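Local coordinates for A1 protein (Enterobacteria phage Qbeta, PDB 3RLK) that is a minor coat protein of the phage particle, made by read-through of the coat gene, and probably has a part in infecting the host, at residues Y85-L99 / Y150-D162. Numbering follows the deposited sequence.
Sequences YTTFRGCRGNGYIDL and YHADGVIVGFWRD
Tyr85 OH donates a short hydrogen bond to Asp153 OD1, 2.6 Å away, on the syn lone pair of the carboxylate. The carboxylate meets the hydroxyl end of the tyrosine near the ring plane, with the two planes 35° apart. Phe88 presents its ring edge to the same carboxylate, and its CE1 lies 3.3 Å from Asp153 OD2. Asp153 CG stands beside its backbone N (chi1 -64°), which directs the carboxylate at both rings. His151 CD2 also lies against Tyr85 OH.

Farther along, strands 96-98 and 154-159 pair antiparallel. Ile97 and Gly158 form the hydrogen-bonded pair, and Tyr96-Phe159 and Asp98-Val157 are non-hydrogen-bonded pairs. Ile97 O accepts from Gly158 N (2.8 Å), and Ile97 N donates back to Gly158 O. Leu99 N to Ile156 O extends the pairing, and a water links Leu99 O to Ile156 N. At the other end a type I' turn, Gly93 to Tyr96, leads into the strand. Gly95 O accepts a bond from Trp160 N (2.8 Å). Gly95 has no side chain, so the Phe159 ring can close on its backbone, with CE1 3.6 Å from Gly95 CA and Gly95 O over one ring face.

Phe159 and Tyr96 make a T-shaped pair, centroids 5.2 Å apart and planes at 77°. With Phe159 CG anti to its backbone N, edge atom CD1 sits over the centre of the Tyr96 face. Val157 CG1 touches Tyr96 CD1 on the same side of the sheet. There Asp98 CB meets Val155 CG1 (3.5 Å), while the Asp98 carboxylate turns away to the backbone N of Arg77 and Asp78.

Strand 96-98 is an edge strand and 154-159 the middle strand of a three-stranded antiparallel sheet completed by 183-188. Backbone bonds and buried apolar groups join the strands, whereas the bond to the Asp153 carboxylate ties the more exposed loop to the start of strand 154-159.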
ATOM      1  N   TYR A  85      17.386   8.776  -4.400  1.00 17.75           N
ATOM      2  CA  TYR A  85      18.581   8.693  -5.223  1.00 15.87           C
ATOM      3  C   TYR A  85      18.532   9.630  -6.448  1.00 16.21           C
ATOM      4  O   TYR A  85      19.518   9.826  -7.143  1.00 16.26           O
ATOM      5  CB  TYR A  85      18.819   7.197  -5.620  1.00 16.55           C
ATOM      6  CG  TYR A  85      17.823   6.656  -6.654  1.00 14.53           C
ATOM      7  CD1 TYR A  85      16.537   6.178  -6.261  1.00 16.64           C
ATOM      8  CD2 TYR A  85      18.139   6.658  -7.985  1.00 13.53           C
ATOM      9  CE1 TYR A  85      15.641   5.724  -7.217  1.00 11.03           C
ATOM     10  CE2 TYR A  85      17.240   6.124  -8.983  1.00 15.23           C
ATOM     11  CZ  TYR A  85      16.010   5.675  -8.570  1.00 13.53           C
ATOM     12  OH  TYR A  85      15.121   5.208  -9.533  1.00 14.06           O
ATOM     13  N   THR A  86      17.359  10.186  -6.727  1.00 15.83           N
ATOM     14  CA  THR A  86      17.152  11.058  -7.900  1.00 17.32           C
ATOM     15  C   THR A  86      15.921  11.916  -7.683  1.00 16.97           C
ATOM     16  O   THR A  86      15.218  11.753  -6.653  1.00 17.52           O
ATOM     17  CB  THR A  86      17.068  10.204  -9.209  1.00 17.04           C
ATOM     18  OG1 THR A  86      17.279  11.012 -10.366  1.00 20.74           O
ATOM     19  CG2 THR A  86      15.756   9.378  -9.340  1.00 16.09           C
ATOM     20  N   THR A  87      15.696  12.851  -8.608  1.00 17.26           N
ATOM     21  CA  THR A  87      14.619  13.785  -8.555  1.00 17.18           C
ATOM     22  C   THR A  87      13.308  13.188  -9.094  1.00 16.22           C
ATOM     23  O   THR A  87      13.259  12.810 -10.238  1.00 17.27           O
ATOM     24  CB  THR A  87      14.952  15.012  -9.345  1.00 18.08           C
ATOM     25  OG1 THR A  87      16.091  15.639  -8.719  1.00 23.51           O
ATOM     26  CG2 THR A  87      13.768  15.954  -9.279  1.00 22.84           C
ATOM     27  N   PHE A  88      12.285  13.109  -8.249  1.00 15.12           N
ATOM     28  CA  PHE A  88      10.934  12.661  -8.666  1.00 14.81           C
ATOM     29  C   PHE A  88       9.849  13.738  -8.631  1.00 15.22           C
ATOM     30  O   PHE A  88       9.951  14.733  -7.906  1.00 15.66           O
ATOM     31  CB  PHE A  88      10.464  11.460  -7.820  1.00 15.96           C
ATOM     32  CG  PHE A  88      11.305  10.216  -8.023  1.00 15.99           C
ATOM     33  CD1 PHE A  88      11.065   9.375  -9.113  1.00 19.32           C
ATOM     34  CD2 PHE A  88      12.337   9.886  -7.127  1.00 15.94           C
ATOM     35  CE1 PHE A  88      11.898   8.226  -9.343  1.00 17.26           C
ATOM     36  CE2 PHE A  88      13.123   8.739  -7.331  1.00 13.59           C
ATOM     37  CZ  PHE A  88      12.900   7.892  -8.416  1.00 16.95           C
ATOM     38  N   ARG A  89       8.817  13.521  -9.428  1.00 15.59           N
ATOM     39  CA  ARG A  89       7.603  14.298  -9.263  1.00 16.30           C
ATOM     40  C   ARG A  89       7.159  14.092  -7.766  1.00 15.83           C
ATOM     41  O   ARG A  89       7.369  13.012  -7.169  1.00 15.17           O
ATOM     42  CB  ARG A  89       6.535  13.902 -10.326  1.00 17.85           C
ATOM     43  CG  ARG A  89       5.279  14.810 -10.339  1.00 23.95           C
ATOM     44  CD  ARG A  89       5.439  16.254 -10.907  1.00 27.15           C
ATOM     45  NE  ARG A  89       5.894  17.264  -9.958  1.00 29.54           N
ATOM     46  CZ  ARG A  89       5.621  18.581 -10.092  1.00 36.08           C
ATOM     47  NH1 ARG A  89       6.059  19.499  -9.213  1.00 27.26           N
ATOM     48  NH2 ARG A  89       4.858  19.004 -11.109  1.00 37.79           N
ATOM     49  N   GLY A  90       6.682  15.181  -7.180  1.00 15.11           N
ATOM     50  CA  GLY A  90       6.187  15.173  -5.830  1.00 16.23           C
ATOM     51  C   GLY A  90       4.806  14.543  -5.681  1.00 16.19           C
ATOM     52  O   GLY A  90       4.151  14.088  -6.639  1.00 15.18           O
ATOM     53  N   CYS A  91       4.402  14.533  -4.418  1.00 15.66           N
ATOM     54  CA  CYS A  91       3.115  14.057  -4.030  1.00 15.52           C
ATOM     55  C   CYS A  91       2.083  15.154  -4.099  1.00 15.53           C
ATOM     56  O   CYS A  91       2.379  16.349  -3.785  1.00 14.39           O
ATOM     57  CB  CYS A  91       3.253  13.469  -2.632  1.00 14.88           C
ATOM     58  SG  CYS A  91       1.710  12.775  -1.812  1.00 17.80           S
ATOM     59  N   ARG A  92       0.836  14.742  -4.426  1.00 14.30           N
ATOM     60  CA  ARG A  92      -0.291  15.652  -4.407  1.00 14.19           C
ATOM     61  C   ARG A  92      -0.450  16.274  -2.989  1.00 15.76           C
ATOM     62  O   ARG A  92      -0.790  17.446  -2.821  1.00 16.41           O
ATOM     63  CB  ARG A  92      -1.594  14.928  -4.795  1.00 13.29           C
ATOM     64  CG  ARG A  92      -2.842  15.804  -4.649  1.00 14.36           C
ATOM     65  CD  ARG A  92      -2.736  17.076  -5.511  1.00 13.48           C
ATOM     66  NE  ARG A  92      -2.758  16.664  -6.932  1.00 15.10           N
ATOM     67  CZ  ARG A  92      -3.576  17.145  -7.885  1.00 15.30           C
ATOM     68  NH1 ARG A  92      -4.419  18.158  -7.619  1.00 16.42           N
ATOM     69  NH2 ARG A  92      -3.465  16.674  -9.164  1.00 14.02           N
ATOM     70  N   GLY A  93      -0.157  15.474  -1.979  1.00 15.15           N
ATOM     71  CA  GLY A  93      -0.358  15.884  -0.600  1.00 16.09           C
ATOM     72  C   GLY A  93      -1.833  16.149  -0.375  1.00 15.15           C
ATOM     73  O   GLY A  93      -2.740  15.487  -0.974  1.00 16.17           O
ATOM     74  N   ASN A  94      -2.086  17.150   0.468  1.00 16.62           N
ATOM     75  CA  ASN A  94      -3.423  17.417   1.026  1.00 18.36           C
ATOM     76  C   ASN A  94      -4.222  16.138   1.401  1.00 17.57           C
ATOM     77  O   ASN A  94      -5.419  15.963   1.035  1.00 18.36           O
ATOM     78  CB  ASN A  94      -4.250  18.326   0.114  1.00 20.42           C
ATOM     79  CG  ASN A  94      -5.328  19.146   0.900  1.00 25.76           C
ATOM     80  OD1 ASN A  94      -5.015  19.922   1.829  1.00 32.50           O
ATOM     81  ND2 ASN A  94      -6.572  19.000   0.501  1.00 30.14           N
ATOM     82  N   GLY A  95      -3.543  15.246   2.092  1.00 15.43           N
ATOM     83  CA  GLY A  95      -4.189  14.055   2.600  1.00 12.85           C
ATOM     84  C   GLY A  95      -3.605  12.812   1.937  1.00 10.33           C
ATOM     85  O   GLY A  95      -3.559  11.774   2.592  1.00 10.85           O
ATOM     86  N   TYR A  96      -3.137  12.943   0.687  1.00 10.63           N
ATOM     87  CA  TYR A  96      -2.438  11.803  -0.025  1.00  9.87           C
ATOM     88  C   TYR A  96      -1.041  11.704   0.545  1.00 10.20           C
ATOM     89  O   TYR A  96      -0.443  12.735   0.852  1.00 10.71           O
ATOM     90  CB  TYR A  96      -2.275  12.048  -1.507  1.00  9.10           C
ATOM     91  CG  TYR A  96      -3.517  11.802  -2.264  1.00  9.16           C
ATOM     92  CD1 TYR A  96      -4.021  10.476  -2.373  1.00 12.08           C
ATOM     93  CD2 TYR A  96      -4.251  12.853  -2.794  1.00 14.09           C
ATOM     94  CE1 TYR A  96      -5.227  10.222  -3.075  1.00 16.09           C
ATOM     95  CE2 TYR A  96      -5.437  12.598  -3.527  1.00 16.41           C
ATOM     96  CZ  TYR A  96      -5.923  11.305  -3.632  1.00 19.37           C
ATOM     97  OH  TYR A  96      -7.106  11.065  -4.315  1.00 20.57           O
ATOM     98  N   ILE A  97      -0.542  10.488   0.689  1.00  9.10           N
ATOM     99  CA  ILE A  97       0.760  10.246   1.299  1.00 11.16           C
ATOM    100  C   ILE A  97       1.234   8.836   0.877  1.00 11.42           C
ATOM    101  O   ILE A  97       0.430   7.962   0.649  1.00 12.74           O
ATOM    102  CB  ILE A  97       0.747  10.420   2.848  1.00 12.28           C
ATOM    103  CG1 ILE A  97       2.178  10.731   3.370  1.00 13.91           C
ATOM    104  CG2 ILE A  97       0.167   9.229   3.568  1.00 13.54           C
ATOM    105  CD1 ILE A  97       2.922  11.982   2.638  1.00 16.29           C
ATOM    106  N   ASP A  98       2.538   8.627   0.811  1.00 11.92           N
ATOM    107  CA  ASP A  98       3.082   7.272   0.545  1.00 12.52           C
ATOM    108  C   ASP A  98       3.172   6.434   1.840  1.00 13.29           C
ATOM    109  O   ASP A  98       3.452   6.986   2.899  1.00 11.39           O
ATOM    110  CB  ASP A  98       4.491   7.319  -0.104  1.00 12.73           C
ATOM    111  CG  ASP A  98       5.478   8.189   0.674  1.00 17.48           C
ATOM    112  OD1 ASP A  98       5.102   9.293   1.136  1.00 15.49           O
ATOM    113  OD2 ASP A  98       6.672   7.821   0.763  1.00 18.87           O
ATOM    114  N   LEU A  99       2.993   5.116   1.721  1.00 12.74           N
ATOM    115  CA  LEU A  99       3.203   4.196   2.832  1.00 13.34           C
ATOM    116  C   LEU A  99       4.604   3.560   2.750  1.00 12.66           C
ATOM    117  O   LEU A  99       5.282   3.666   1.724  1.00 15.44           O
ATOM    118  CB  LEU A  99       2.129   3.094   2.775  1.00 10.91           C
ATOM    119  CG  LEU A  99       0.663   3.514   2.566  1.00 13.09           C
ATOM    120  CD1 LEU A  99      -0.111   2.263   2.872  1.00 14.10           C
ATOM    121  CD2 LEU A  99       0.188   4.625   3.521  1.00 14.25           C
ATOM    122  N   TYR A 150      14.828  -2.879  -6.805  1.00 16.61           N
ATOM    123  CA  TYR A 150      15.824  -1.934  -7.287  1.00 17.89           C
ATOM    124  C   TYR A 150      15.319  -1.309  -8.575  1.00 16.53           C
ATOM    125  O   TYR A 150      14.925  -2.018  -9.511  1.00 17.25           O
ATOM    126  CB  TYR A 150      17.135  -2.673  -7.485  1.00 18.90           C
ATOM    127  CG  TYR A 150      18.301  -1.809  -7.864  1.00 24.38           C
ATOM    128  CD1 TYR A 150      18.842  -0.891  -6.958  1.00 25.22           C
ATOM    129  CD2 TYR A 150      18.903  -1.945  -9.132  1.00 26.50           C
ATOM    130  CE1 TYR A 150      19.945  -0.111  -7.317  1.00 29.87           C
ATOM    131  CE2 TYR A 150      19.972  -1.196  -9.487  1.00 29.36           C
ATOM    132  CZ  TYR A 150      20.511  -0.281  -8.592  1.00 30.88           C
ATOM    133  OH  TYR A 150      21.618   0.430  -9.022  1.00 30.53           O
ATOM    134  N   HIS A 151      15.249   0.026  -8.573  1.00 14.83           N
ATOM    135  CA  HIS A 151      14.757   0.809  -9.745  1.00 15.86           C
ATOM    136  C   HIS A 151      13.288   0.686 -10.144  1.00 13.44           C
ATOM    137  O   HIS A 151      12.904   1.234 -11.200  1.00 12.35           O
ATOM    138  CB  HIS A 151      15.633   0.631 -11.005  1.00 17.69           C
ATOM    139  CG  HIS A 151      16.931   1.410 -10.944  1.00 23.00           C
ATOM    140  ND1 HIS A 151      18.099   0.962 -11.523  1.00 22.67           N
ATOM    141  CD2 HIS A 151      17.248   2.580 -10.314  1.00 25.47           C
ATOM    142  CE1 HIS A 151      19.070   1.837 -11.291  1.00 26.19           C
ATOM    143  NE2 HIS A 151      18.588   2.815 -10.544  1.00 27.16           N
ATOM    144  N   ALA A 152      12.474  -0.023  -9.363  1.00 12.25           N
ATOM    145  CA  ALA A 152      11.029  -0.109  -9.706  1.00 12.74           C
ATOM    146  C   ALA A 152      10.321   1.243  -9.477  1.00 11.88           C
ATOM    147  O   ALA A 152       9.314   1.567 -10.159  1.00 12.21           O
ATOM    148  CB  ALA A 152      10.286  -1.169  -8.861  1.00 12.50           C
ATOM    149  N   ASP A 153      10.882   2.004  -8.547  1.00 10.50           N
ATOM    150  CA  ASP A 153      10.333   3.299  -8.130  1.00  9.55           C
ATOM    151  C   ASP A 153       8.815   3.210  -7.782  1.00 11.41           C
ATOM    152  O   ASP A 153       8.003   4.122  -8.100  1.00 10.85           O
ATOM    153  CB  ASP A 153      10.498   4.327  -9.232  1.00 11.45           C
ATOM    154  CG  ASP A 153      11.947   4.620  -9.539  1.00 12.12           C
ATOM    155  OD1 ASP A 153      12.808   4.320  -8.679  1.00 13.44           O
ATOM    156  OD2 ASP A 153      12.134   5.155 -10.649  1.00 14.90           O
ATOM    157  N   GLY A 154       8.447   2.102  -7.153  1.00 11.06           N
ATOM    158  CA  GLY A 154       7.042   1.848  -6.784  1.00 11.21           C
ATOM    159  C   GLY A 154       6.676   2.594  -5.529  1.00 11.16           C
ATOM    160  O   GLY A 154       7.478   2.659  -4.578  1.00 12.62           O
ATOM    161  N   VAL A 155       5.468   3.177  -5.513  1.00 11.97           N
ATOM    162  CA  VAL A 155       4.925   3.814  -4.327  1.00 11.37           C
ATOM    163  C   VAL A 155       3.475   3.332  -4.061  1.00 11.81           C
ATOM    164  O   VAL A 155       2.620   3.239  -4.983  1.00 10.86           O
ATOM    165  CB  VAL A 155       4.926   5.352  -4.570  1.00 13.50           C
ATOM    166  CG1 VAL A 155       4.418   6.136  -3.377  1.00 13.51           C
ATOM    167  CG2 VAL A 155       6.306   5.793  -4.917  1.00 14.98           C
ATOM    168  N   ILE A 156       3.236   3.021  -2.788  1.00 10.98           N
ATOM    169  CA  ILE A 156       1.886   2.728  -2.341  1.00 12.36           C
ATOM    170  C   ILE A 156       1.383   4.074  -1.779  1.00 11.49           C
ATOM    171  O   ILE A 156       1.958   4.616  -0.778  1.00 12.71           O
ATOM    172  CB  ILE A 156       1.871   1.661  -1.220  1.00 11.07           C
ATOM    173  CG1 ILE A 156       2.589   0.361  -1.669  1.00 11.05           C
ATOM    174  CG2 ILE A 156       0.403   1.336  -0.809  1.00  9.60           C
ATOM    175  CD1 ILE A 156       3.082  -0.517  -0.545  1.00 10.02           C
ATOM    176  N   VAL A 157       0.276   4.517  -2.365  1.00 10.92           N
ATOM    177  CA  VAL A 157      -0.321   5.810  -2.016  1.00 11.10           C
ATOM    178  C   VAL A 157      -1.588   5.588  -1.214  1.00 12.65           C
ATOM    179  O   VAL A 157      -2.547   5.005  -1.677  1.00 11.88           O
ATOM    180  CB  VAL A 157      -0.649   6.698  -3.271  1.00 10.88           C
ATOM    181  CG1 VAL A 157      -1.119   8.086  -2.795  1.00 11.13           C
ATOM    182  CG2 VAL A 157       0.600   6.905  -4.156  1.00 12.79           C
ATOM    183  N   GLY A 158      -1.586   6.094   0.003  1.00 11.72           N
ATOM    184  CA  GLY A 158      -2.815   6.123   0.787  1.00 12.19           C
ATOM    185  C   GLY A 158      -3.387   7.532   0.969  1.00  9.46           C
ATOM    186  O   GLY A 158      -2.896   8.490   0.384  1.00 12.02           O
ATOM    187  N   PHE A 159      -4.503   7.626   1.683  1.00  9.38           N
ATOM    188  CA  PHE A 159      -5.091   8.916   1.913  1.00  9.67           C
ATOM    189  C   PHE A 159      -5.537   8.967   3.357  1.00  9.73           C
ATOM    190  O   PHE A 159      -6.276   8.108   3.827  1.00  9.80           O
ATOM    191  CB  PHE A 159      -6.209   9.247   0.929  1.00  9.66           C
ATOM    192  CG  PHE A 159      -6.849  10.616   1.165  1.00  8.44           C
ATOM    193  CD1 PHE A 159      -6.490  11.730   0.404  1.00 12.65           C
ATOM    194  CD2 PHE A 159      -7.859  10.743   2.155  1.00 13.04           C
ATOM    195  CE1 PHE A 159      -7.045  12.977   0.686  1.00 14.45           C
ATOM    196  CE2 PHE A 159      -8.428  12.005   2.461  1.00 11.95           C
ATOM    197  CZ  PHE A 159      -8.048  13.094   1.720  1.00 13.01           C
ATOM    198  N   TRP A 160      -5.019   9.973   4.080  1.00 11.45           N
ATOM    199  CA  TRP A 160      -5.209  10.077   5.532  1.00 10.53           C
ATOM    200  C   TRP A 160      -6.589  10.662   5.813  1.00 11.73           C
ATOM    201  O   TRP A 160      -6.912  11.863   5.423  1.00 12.03           O
ATOM    202  CB  TRP A 160      -4.122  10.995   6.144  1.00 11.96           C
ATOM    203  CG  TRP A 160      -4.164  10.942   7.587  1.00 11.62           C
ATOM    204  CD1 TRP A 160      -4.781  11.823   8.432  1.00 14.03           C
ATOM    205  CD2 TRP A 160      -3.562   9.952   8.410  1.00 11.61           C
ATOM    206  NE1 TRP A 160      -4.587  11.434   9.730  1.00 14.56           N
ATOM    207  CE2 TRP A 160      -3.882  10.265   9.744  1.00 10.53           C
ATOM    208  CE3 TRP A 160      -2.833   8.773   8.140  1.00 14.67           C
ATOM    209  CZ2 TRP A 160      -3.447   9.505  10.799  1.00 11.23           C
ATOM    210  CZ3 TRP A 160      -2.380   8.012   9.204  1.00 14.72           C
ATOM    211  CH2 TRP A 160      -2.741   8.364  10.524  1.00 12.81           C
ATOM    212  N   ARG A 161      -7.379   9.861   6.526  1.00 11.28           N
ATOM    213  CA  ARG A 161      -8.805  10.138   6.792  1.00 12.92           C
ATOM    214  C   ARG A 161      -9.053  10.548   8.226  1.00 12.36           C
ATOM    215  O   ARG A 161     -10.143  11.027   8.542  1.00 13.83           O
ATOM    216  CB  ARG A 161      -9.628   8.866   6.502  1.00 10.73           C
ATOM    217  CG  ARG A 161      -9.560   8.538   5.015  1.00 12.02           C
ATOM    218  CD  ARG A 161     -10.720   7.650   4.650  1.00 13.99           C
ATOM    219  NE  ARG A 161     -12.005   8.369   4.697  1.00 14.50           N
ATOM    220  CZ  ARG A 161     -13.167   7.799   5.064  1.00 16.74           C
ATOM    221  NH1 ARG A 161     -13.213   6.473   5.376  1.00 12.51           N
ATOM    222  NH2 ARG A 161     -14.329   8.533   5.026  1.00 10.56           N
ATOM    223  N   ASP A 162      -8.060  10.372   9.110  1.00 12.96           N
ATOM    224  CA  ASP A 162      -8.258  10.531  10.556  1.00 12.79           C
ATOM    225  C   ASP A 162      -8.239  12.029  10.907  1.00 13.95           C
ATOM    226  O   ASP A 162      -7.236  12.703  10.680  1.00 13.61           O
ATOM    227  CB  ASP A 162      -7.182   9.751  11.346  1.00 12.99           C
ATOM    228  CG  ASP A 162      -7.413   9.733  12.891  1.00 15.13           C
ATOM    229  OD1 ASP A 162      -8.178  10.529  13.459  1.00 20.13           O
ATOM    230  OD2 ASP A 162      -6.801   8.888  13.577  1.00 22.18           O
TER
HETATM  231  O   HOH W   1       5.536   3.482  -0.903  1.00 15.66           O